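Local coordinates for protein putative beta-glucosidase (Bifidobacterium adolescentis, PDB 5WAB) that hydrolyses beta-glucosidic linkages as a family 3 glycoside hydrolase and probably also releases terminal alpha-L-arabinopyranosyl residues from ginsenosides, at residues D44-L49 against S151-A156; V403-L408 against D482-K487; V595-H600 against G642-E647. All blocks are in the same frame, centred on the assembly; numbering follows the deposited sequence.

Contact 1 (D44-L49 against S151-A156). With GOL (glycerol), chain E.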
# COMPACT_ATOMS: atom_id res chain seq x y z
N ASP A 44 -4.99 -16.67 -1.24
CA ASP A 44 -4.56 -15.31 -1.55
C ASP A 44 -5.73 -14.35 -1.74
O ASP A 44 -6.88 -14.75 -1.95
CB ASP A 44 -3.70 -15.29 -2.81
CG ASP A 44 -2.25 -15.51 -2.52
OD1 ASP A 44 -1.77 -14.93 -1.53
OD2 ASP A 44 -1.60 -16.28 -3.25
N GLY A 45 -5.40 -13.07 -1.70
CA GLY A 45 -6.32 -12.04 -2.07
C GLY A 45 -6.13 -10.70 -1.40
O GLY A 45 -6.96 -10.27 -0.60
N PRO A 46 -5.04 -10.00 -1.71
CA PRO A 46 -4.90 -8.62 -1.20
C PRO A 46 -5.92 -7.68 -1.81
O PRO A 46 -6.27 -6.67 -1.19
CB PRO A 46 -3.46 -8.24 -1.59
CG PRO A 46 -2.79 -9.53 -1.93
CD PRO A 46 -3.85 -10.41 -2.49
N HIS A 47 -6.41 -7.98 -3.01
CA HIS A 47 -7.47 -7.20 -3.63
C HIS A 47 -8.59 -8.09 -4.15
O HIS A 47 -9.21 -7.78 -5.17
CB HIS A 47 -6.91 -6.31 -4.74
CG HIS A 47 -6.14 -7.05 -5.79
ND1 HIS A 47 -4.76 -7.10 -5.80
CD2 HIS A 47 -6.55 -7.77 -6.86
CE1 HIS A 47 -4.35 -7.82 -6.83
NE2 HIS A 47 -5.42 -8.24 -7.49
N GLY A 48 -8.87 -9.18 -3.45
CA GLY A 48 -9.99 -10.04 -3.79
C GLY A 48 -9.71 -11.52 -3.65
O GLY A 48 -8.58 -11.98 -3.83
N LEU A 49 -10.75 -12.29 -3.35
CA LEU A 49 -10.61 -13.73 -3.17
C LEU A 49 -10.07 -14.38 -4.43
O LEU A 49 -10.62 -14.22 -5.52
CB LEU A 49 -11.96 -14.34 -2.82
CG LEU A 49 -12.00 -15.86 -2.69
CD1 LEU A 49 -11.10 -16.32 -1.57
CD2 LEU A 49 -13.42 -16.32 -2.46
N SER A 151 -4.18 -11.54 6.62
CA SER A 151 -2.77 -11.87 6.79
C SER A 151 -1.93 -10.66 6.38
O SER A 151 -1.56 -10.51 5.21
CB SER A 151 -2.41 -13.12 6.00
OG SER A 151 -1.16 -13.65 6.41
N LEU A 152 -1.66 -9.78 7.35
CA LEU A 152 -0.73 -8.67 7.14
C LEU A 152 0.59 -9.22 6.62
O LEU A 152 1.25 -10.00 7.30
CB LEU A 152 -0.53 -7.91 8.45
CG LEU A 152 0.11 -6.53 8.39
CD1 LEU A 152 -0.68 -5.63 7.46
CD2 LEU A 152 0.19 -5.94 9.79
N LYS A 153 0.96 -8.83 5.40
CA LYS A 153 1.83 -9.66 4.57
C LYS A 153 3.24 -9.10 4.45
O LYS A 153 3.45 -7.90 4.22
CB LYS A 153 1.22 -9.82 3.17
CG LYS A 153 1.19 -11.26 2.71
CD LYS A 153 0.25 -11.47 1.53
CE LYS A 153 0.70 -10.76 0.29
NZ LYS A 153 -0.14 -11.19 -0.87
N HIS A 154 4.21 -10.03 4.59
CA HIS A 154 5.64 -9.87 4.32
C HIS A 154 6.33 -8.98 5.34
O HIS A 154 6.90 -7.94 5.01
CB HIS A 154 5.87 -9.37 2.90
CG HIS A 154 5.12 -10.15 1.87
ND1 HIS A 154 4.67 -9.59 0.70
CD2 HIS A 154 4.71 -11.44 1.86
CE1 HIS A 154 4.03 -10.50 -0.01
NE2 HIS A 154 4.04 -11.64 0.68
N PHE A 155 6.32 -9.44 6.58
CA PHE A 155 6.92 -8.75 7.71
C PHE A 155 8.33 -9.33 7.93
O PHE A 155 8.47 -10.49 8.33
CB PHE A 155 6.02 -8.94 8.94
CG PHE A 155 6.48 -8.23 10.17
CD1 PHE A 155 6.48 -6.85 10.24
CD2 PHE A 155 6.83 -8.95 11.30
CE1 PHE A 155 6.87 -6.19 11.39
CE2 PHE A 155 7.22 -8.30 12.46
CZ PHE A 155 7.24 -6.93 12.51
N ALA A 156 9.36 -8.54 7.63
CA ALA A 156 9.24 -7.18 7.10
C ALA A 156 10.33 -6.89 6.08
O ALA A 156 11.20 -7.73 5.82
CB ALA A 156 9.29 -6.16 8.23
C1 GOL E . 1.65 -16.94 -1.20
O1 GOL E . 0.82 -17.41 -2.23
C2 GOL E . 1.33 -15.43 -1.01
O2 GOL E . 0.45 -15.22 0.04
C3 GOL E . 2.70 -14.73 -0.78
O3 GOL E . 2.50 -13.36 -0.97

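Contact 2 (V403-L408 against D482-K487)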
# COMPACT_ATOMS: atom_id res chain seq x y z
N VAL A 403 -12.12 14.95 -29.53
CA VAL A 403 -11.16 14.57 -28.50
C VAL A 403 -10.72 13.14 -28.78
O VAL A 403 -11.52 12.30 -29.20
CB VAL A 403 -11.77 14.68 -27.09
CG1 VAL A 403 -10.72 14.42 -26.02
CG2 VAL A 403 -12.42 16.04 -26.88
N VAL A 404 -9.44 12.86 -28.56
CA VAL A 404 -8.89 11.52 -28.69
C VAL A 404 -8.51 11.04 -27.30
O VAL A 404 -7.72 11.69 -26.60
CB VAL A 404 -7.70 11.47 -29.67
CG1 VAL A 404 -6.73 12.58 -29.40
CG2 VAL A 404 -7.00 10.12 -29.58
N LEU A 405 -9.11 9.93 -26.88
CA LEU A 405 -8.79 9.27 -25.62
C LEU A 405 -7.81 8.14 -25.93
O LEU A 405 -8.19 7.09 -26.44
CB LEU A 405 -10.06 8.74 -24.96
CG LEU A 405 -11.10 9.81 -24.65
CD1 LEU A 405 -12.36 9.21 -24.04
CD2 LEU A 405 -10.51 10.88 -23.74
N MET A 406 -6.53 8.37 -25.62
CA MET A 406 -5.48 7.41 -25.91
C MET A 406 -5.10 6.67 -24.64
O MET A 406 -4.73 7.29 -23.64
CB MET A 406 -4.25 8.09 -26.50
CG MET A 406 -3.22 7.10 -26.99
SD MET A 406 -1.95 7.93 -27.93
CE MET A 406 -2.97 8.76 -29.13
N PHE A 407 -5.16 5.34 -24.69
CA PHE A 407 -4.91 4.50 -23.53
C PHE A 407 -3.54 3.86 -23.67
O PHE A 407 -3.32 3.00 -24.54
CB PHE A 407 -6.02 3.45 -23.39
CG PHE A 407 -7.33 4.02 -22.94
CD1 PHE A 407 -8.11 4.77 -23.81
CD2 PHE A 407 -7.79 3.80 -21.66
CE1 PHE A 407 -9.32 5.30 -23.40
CE2 PHE A 407 -9.00 4.32 -21.24
CZ PHE A 407 -9.76 5.08 -22.12
N LEU A 408 -2.61 4.27 -22.82
CA LEU A 408 -1.23 3.81 -22.84
C LEU A 408 -0.89 3.15 -21.51
O LEU A 408 -1.67 3.16 -20.55
CB LEU A 408 -0.30 4.98 -23.13
CG LEU A 408 -0.73 5.84 -24.32
CD1 LEU A 408 0.13 7.09 -24.45
CD2 LEU A 408 -0.72 5.01 -25.59
N ASP A 482 -17.32 7.32 -16.07
CA ASP A 482 -17.89 8.28 -15.13
C ASP A 482 -16.94 9.45 -14.89
O ASP A 482 -17.38 10.60 -14.75
CB ASP A 482 -18.23 7.58 -13.82
CG ASP A 482 -19.40 6.64 -13.94
OD1 ASP A 482 -20.02 6.59 -15.03
OD2 ASP A 482 -19.71 5.94 -12.95
N VAL A 483 -15.64 9.19 -14.84
CA VAL A 483 -14.68 10.26 -14.57
C VAL A 483 -14.42 11.08 -15.83
O VAL A 483 -14.49 12.31 -15.81
CB VAL A 483 -13.38 9.68 -13.99
CG1 VAL A 483 -12.31 10.76 -13.93
CG2 VAL A 483 -13.62 9.09 -12.61
N ILE A 484 -14.14 10.40 -16.94
CA ILE A 484 -13.77 11.08 -18.18
C ILE A 484 -14.93 11.92 -18.69
O ILE A 484 -14.72 13.02 -19.24
CB ILE A 484 -13.31 10.04 -19.22
CG1 ILE A 484 -11.98 9.41 -18.78
CG2 ILE A 484 -13.20 10.66 -20.60
CD1 ILE A 484 -11.54 8.25 -19.65
N PHE A 485 -16.16 11.46 -18.50
CA PHE A 485 -17.33 12.17 -18.99
C PHE A 485 -18.04 12.95 -17.90
O PHE A 485 -19.15 13.43 -18.11
CB PHE A 485 -18.29 11.20 -19.67
CG PHE A 485 -17.74 10.63 -20.95
CD1 PHE A 485 -17.86 11.34 -22.13
CD2 PHE A 485 -17.08 9.42 -20.95
CE1 PHE A 485 -17.34 10.83 -23.31
CE2 PHE A 485 -16.56 8.91 -22.12
CZ PHE A 485 -16.69 9.62 -23.30
N GLY A 486 -17.41 13.09 -16.73
CA GLY A 486 -17.86 14.05 -15.76
C GLY A 486 -19.02 13.63 -14.89
O GLY A 486 -19.58 14.47 -14.19
N LYS A 487 -19.41 12.35 -14.93
CA LYS A 487 -20.41 11.88 -13.98
C LYS A 487 -19.89 12.02 -12.55
O LYS A 487 -20.68 12.26 -11.63
CB LYS A 487 -20.80 10.43 -14.27
CG LYS A 487 -21.47 10.23 -15.63
CD LYS A 487 -22.68 11.16 -15.79
CE LYS A 487 -23.44 10.90 -17.09
NZ LYS A 487 -22.57 11.02 -18.30

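Contact 3 (V595-H600 against G642-E647)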
# COMPACT_ATOMS: atom_id res chain seq x y z
N VAL A 595 19.51 14.30 15.26
CA VAL A 595 19.63 13.32 14.19
C VAL A 595 19.15 13.95 12.89
O VAL A 595 18.42 14.95 12.88
CB VAL A 595 18.85 12.02 14.49
CG1 VAL A 595 19.34 11.41 15.79
CG2 VAL A 595 17.36 12.31 14.55
N ALA A 596 19.56 13.34 11.78
CA ALA A 596 19.09 13.76 10.46
C ALA A 596 17.63 13.38 10.28
O ALA A 596 17.23 12.25 10.59
CB ALA A 596 19.95 13.12 9.37
N ARG A 597 16.83 14.32 9.81
CA ARG A 597 15.40 14.13 9.61
C ARG A 597 14.97 14.76 8.30
O ARG A 597 15.52 15.79 7.89
CB ARG A 597 14.58 14.73 10.77
CG ARG A 597 15.01 14.26 12.15
CD ARG A 597 13.92 14.51 13.17
NE ARG A 597 12.72 13.75 12.83
CZ ARG A 597 11.56 13.89 13.46
NH1 ARG A 597 11.44 14.75 14.46
NH2 ARG A 597 10.51 13.16 13.08
N PRO A 598 14.00 14.15 7.61
CA PRO A 598 13.42 14.79 6.42
C PRO A 598 12.80 16.13 6.76
O PRO A 598 12.39 16.39 7.90
CB PRO A 598 12.35 13.79 5.97
CG PRO A 598 12.76 12.49 6.58
CD PRO A 598 13.41 12.83 7.88
N LYS A 599 12.70 17.00 5.75
CA LYS A 599 12.16 18.33 6.01
C LYS A 599 10.75 18.25 6.57
O LYS A 599 10.40 18.98 7.50
CB LYS A 599 12.18 19.19 4.74
CG LYS A 599 11.92 20.66 5.02
CD LYS A 599 12.28 21.55 3.84
CE LYS A 599 11.20 21.49 2.77
NZ LYS A 599 11.54 22.32 1.58
N HIS A 600 9.92 17.36 6.02
CA HIS A 600 8.61 17.12 6.62
C HIS A 600 8.18 15.69 6.35
O HIS A 600 8.71 15.02 5.46
CB HIS A 600 7.56 18.12 6.10
CG HIS A 600 7.38 18.11 4.61
ND1 HIS A 600 6.35 18.77 3.99
CD2 HIS A 600 8.09 17.50 3.63
CE1 HIS A 600 6.43 18.58 2.68
NE2 HIS A 600 7.48 17.81 2.44
N GLY A 642 11.70 21.86 21.23
CA GLY A 642 11.93 22.88 20.23
C GLY A 642 10.67 23.13 19.42
O GLY A 642 9.58 22.68 19.77
N GLU A 643 10.85 23.84 18.31
CA GLU A 643 9.74 24.24 17.48
C GLU A 643 9.51 23.23 16.36
O GLU A 643 10.46 22.69 15.79
CB GLU A 643 9.99 25.63 16.89
CG GLU A 643 10.33 26.66 17.94
CD GLU A 643 10.48 28.04 17.37
OE1 GLU A 643 10.93 28.15 16.21
OE2 GLU A 643 10.19 29.03 18.08
N TYR A 644 8.24 22.97 16.08
CA TYR A 644 7.83 22.08 15.00
C TYR A 644 6.81 22.82 14.16
O TYR A 644 5.86 23.39 14.69
CB TYR A 644 7.23 20.78 15.54
CG TYR A 644 8.19 19.92 16.33
CD1 TYR A 644 8.47 20.21 17.66
CD2 TYR A 644 8.80 18.81 15.76
CE1 TYR A 644 9.34 19.42 18.39
CE2 TYR A 644 9.67 18.02 16.48
CZ TYR A 644 9.93 18.33 17.80
OH TYR A 644 10.79 17.56 18.53
N THR A 645 7.01 22.80 12.85
CA THR A 645 6.09 23.48 11.94
C THR A 645 5.04 22.48 11.46
O THR A 645 5.38 21.41 10.94
CB THR A 645 6.84 24.07 10.74
OG1 THR A 645 7.69 25.13 11.18
CG2 THR A 645 5.84 24.63 9.74
N VAL A 646 3.77 22.82 11.68
CA VAL A 646 2.66 22.03 11.17
C VAL A 646 2.21 22.65 9.85
O VAL A 646 1.88 23.84 9.80
CB VAL A 646 1.50 21.99 12.18
CG1 VAL A 646 0.35 21.18 11.62
CG2 VAL A 646 1.97 21.39 13.49
N GLU A 647 2.24 21.85 8.79
CA GLU A 647 1.86 22.29 7.46
C GLU A 647 0.52 21.67 7.08
O GLU A 647 0.30 20.47 7.28
CB GLU A 647 2.92 21.91 6.42
CG GLU A 647 4.30 22.48 6.73
CD GLU A 647 5.39 21.88 5.86
OE1 GLU A 647 5.16 20.79 5.29
OE2 GLU A 647 6.48 22.49 5.76
O HOH W 1 12.64 16.49 15.99

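Contact 1 (D44-L49 against S151-A156)
Pro-46 and Lys-153 touch at the C-terminal mouth of the barrel-type domain of a family 3 glycosidase. Segment 44-49 leaves strand 41-44, and segment 151-156 lies on strand 149-155 of the same parallel sheet, where the chain turns a corner at His-154. The ammonium NZ of Lys-153 rests on Pro-46 CG at 3.3 Å. The lysine chain runs out from the strand and bends at chi3 (66°), which turns its amine toward Pro-46. The salt-bridge partner of NZ is Glu-123, from another loop. Asp-44 OD1 is 4.1 Å from Lys-153 NZ, too far for a salt bridge but close enough that the charges probably feel each other. A glycerol, probably from the crystallisation liquor, spans the gap. Its O2 and O1 donate to Asp-44 OD1 (2.7 Å) and OD2 (2.9 Å), so both carboxylate oxygens are used. Arg-120 also binds the glycerol. The site is consistent with the sugar pocket of family 3 enzymes. In His-154, chi1 of -49° sets the ring beside the backbone N, with Lys-153 CG over one face near the rim. Tyr-124 OH holds His-154 ND1, while the other nitrogen, NE2, meets glycerol O3 at 2.8 Å near the ring plane.

Contact 2 (V403-L408 against D482-K487)
Leu-405 and Ile-484 form the centre of this contact. It joins strand 403-409 to the C-terminal end of helix 476-484 in the family 3 C-terminal domain. The strand belongs to a six-stranded mixed sheet, and the helix end packs on one of its faces. The tight part is methyl against methyl. Leu-405 CD1 sits 3.8 Å from Ile-484 CG2, and Leu-405 CD2 follows at 4.1 Å from the same methyl. Leu-405 carries CD1 anti to CA (chi2 178°), which extends this branch toward the helix. The leucine and isoleucine side chains run antiparallel, side by side. Ile-484 places CG2 anti to its backbone N, facing the leucine, and its extended CG1 branch carries CD1 toward Phe-407. Ile-484 CD1 is 4.4 Å from Phe-407 CZ, and the approach to the ring is oblique. Leu-405 CD1 is likewise 4.4 Å from Phe-485 CZ. These two ring contacts are looser. Ile-484 CG2 also lies over one face of the Phe-485 ring, near its rim. The helix ends before Phe-485, the first residue to leave helical angles, and Gly-486 N bonds back to Val-483 O. Toward solvent the chain continues to the exposed Lys-487, while Asp-482 forms a salt bridge with Arg-369. No hydrogen bond crosses between the segments, so shape and hydrophobic burial hold strand and helix end together.

Contact 3 (V595-H600 against G642-E647)
His-600 has chi1 of 58°, which sets its CG between the backbone N and the carbonyl carbon and aims ND1 at Glu-647. The glutamate CG is anti to its carbonyl carbon and the chain beyond is extended, so the carboxylate stands well off the strand. His-600 ND1 donates to Glu-647 OE1 at 2.7 Å, with an N-H...O angle of 150°. The acceptor uses its syn lone pair, on the side of OE2. The oxygen is tilted somewhat from the imidazole plane. Ring and carboxylate planes are 75° apart, and the two side chains meet roughly perpendicular. The other ring nitrogen, NE2, is hydrogen-bonded to Asp-532 OD2, and the ring stacks on Tyr-587. Two carboxylates thus grip the imidazole, and the stack helps fix its rotation. Such surroundings would probably raise its tendency to carry a positive charge.

The setting is the fibronectin type III-like domain. Segment 642-647 lies on inner strand 642-648 of its four-stranded antiparallel sheet. Segment 595-600 lies in the loop that leads into strand 601-610, the outermost strand on one side of that sheet. This loop also bonds to other parts of the enzyme: Ala-596 O accepts from Arg-174, and Lys-599 N donates to Thr-533.

The second meeting is looser. Arg-597 NH1 comes to 4.2 Å from Tyr-644 CE2. The nitrogen lies at the edge of the phenol ring, near its plane, so it does not cover the ring face. A water lies at the edge of the guanidinium, in its plane, and accepts from Arg-597 NH1 at 2.6 Å. The same water donates weakly to Tyr-644 OH at 3.3 Å. The main partner of that hydroxyl is Glu-640 O.

The three contacts lie in three different domains and share no strand or helix. No two touch: the nearest atoms of contacts 1 and 2 are about 18 Å apart, and those of contacts 2 and 3 about 26 Å. Contact 2 is the buried one, and it is purely apolar. Contacts 1 and 3 are partly buried and rely on charged or polar groups. Contact 1 brings a loop after one strand against another strand of the same parallel sheet, and glycerol adds a bridge at what is probably the sugar pocket. Contact 3 joins a loop to a strand by a direct histidine-carboxylate bond and a water. Contact 2 instead packs a helix end on a sheet.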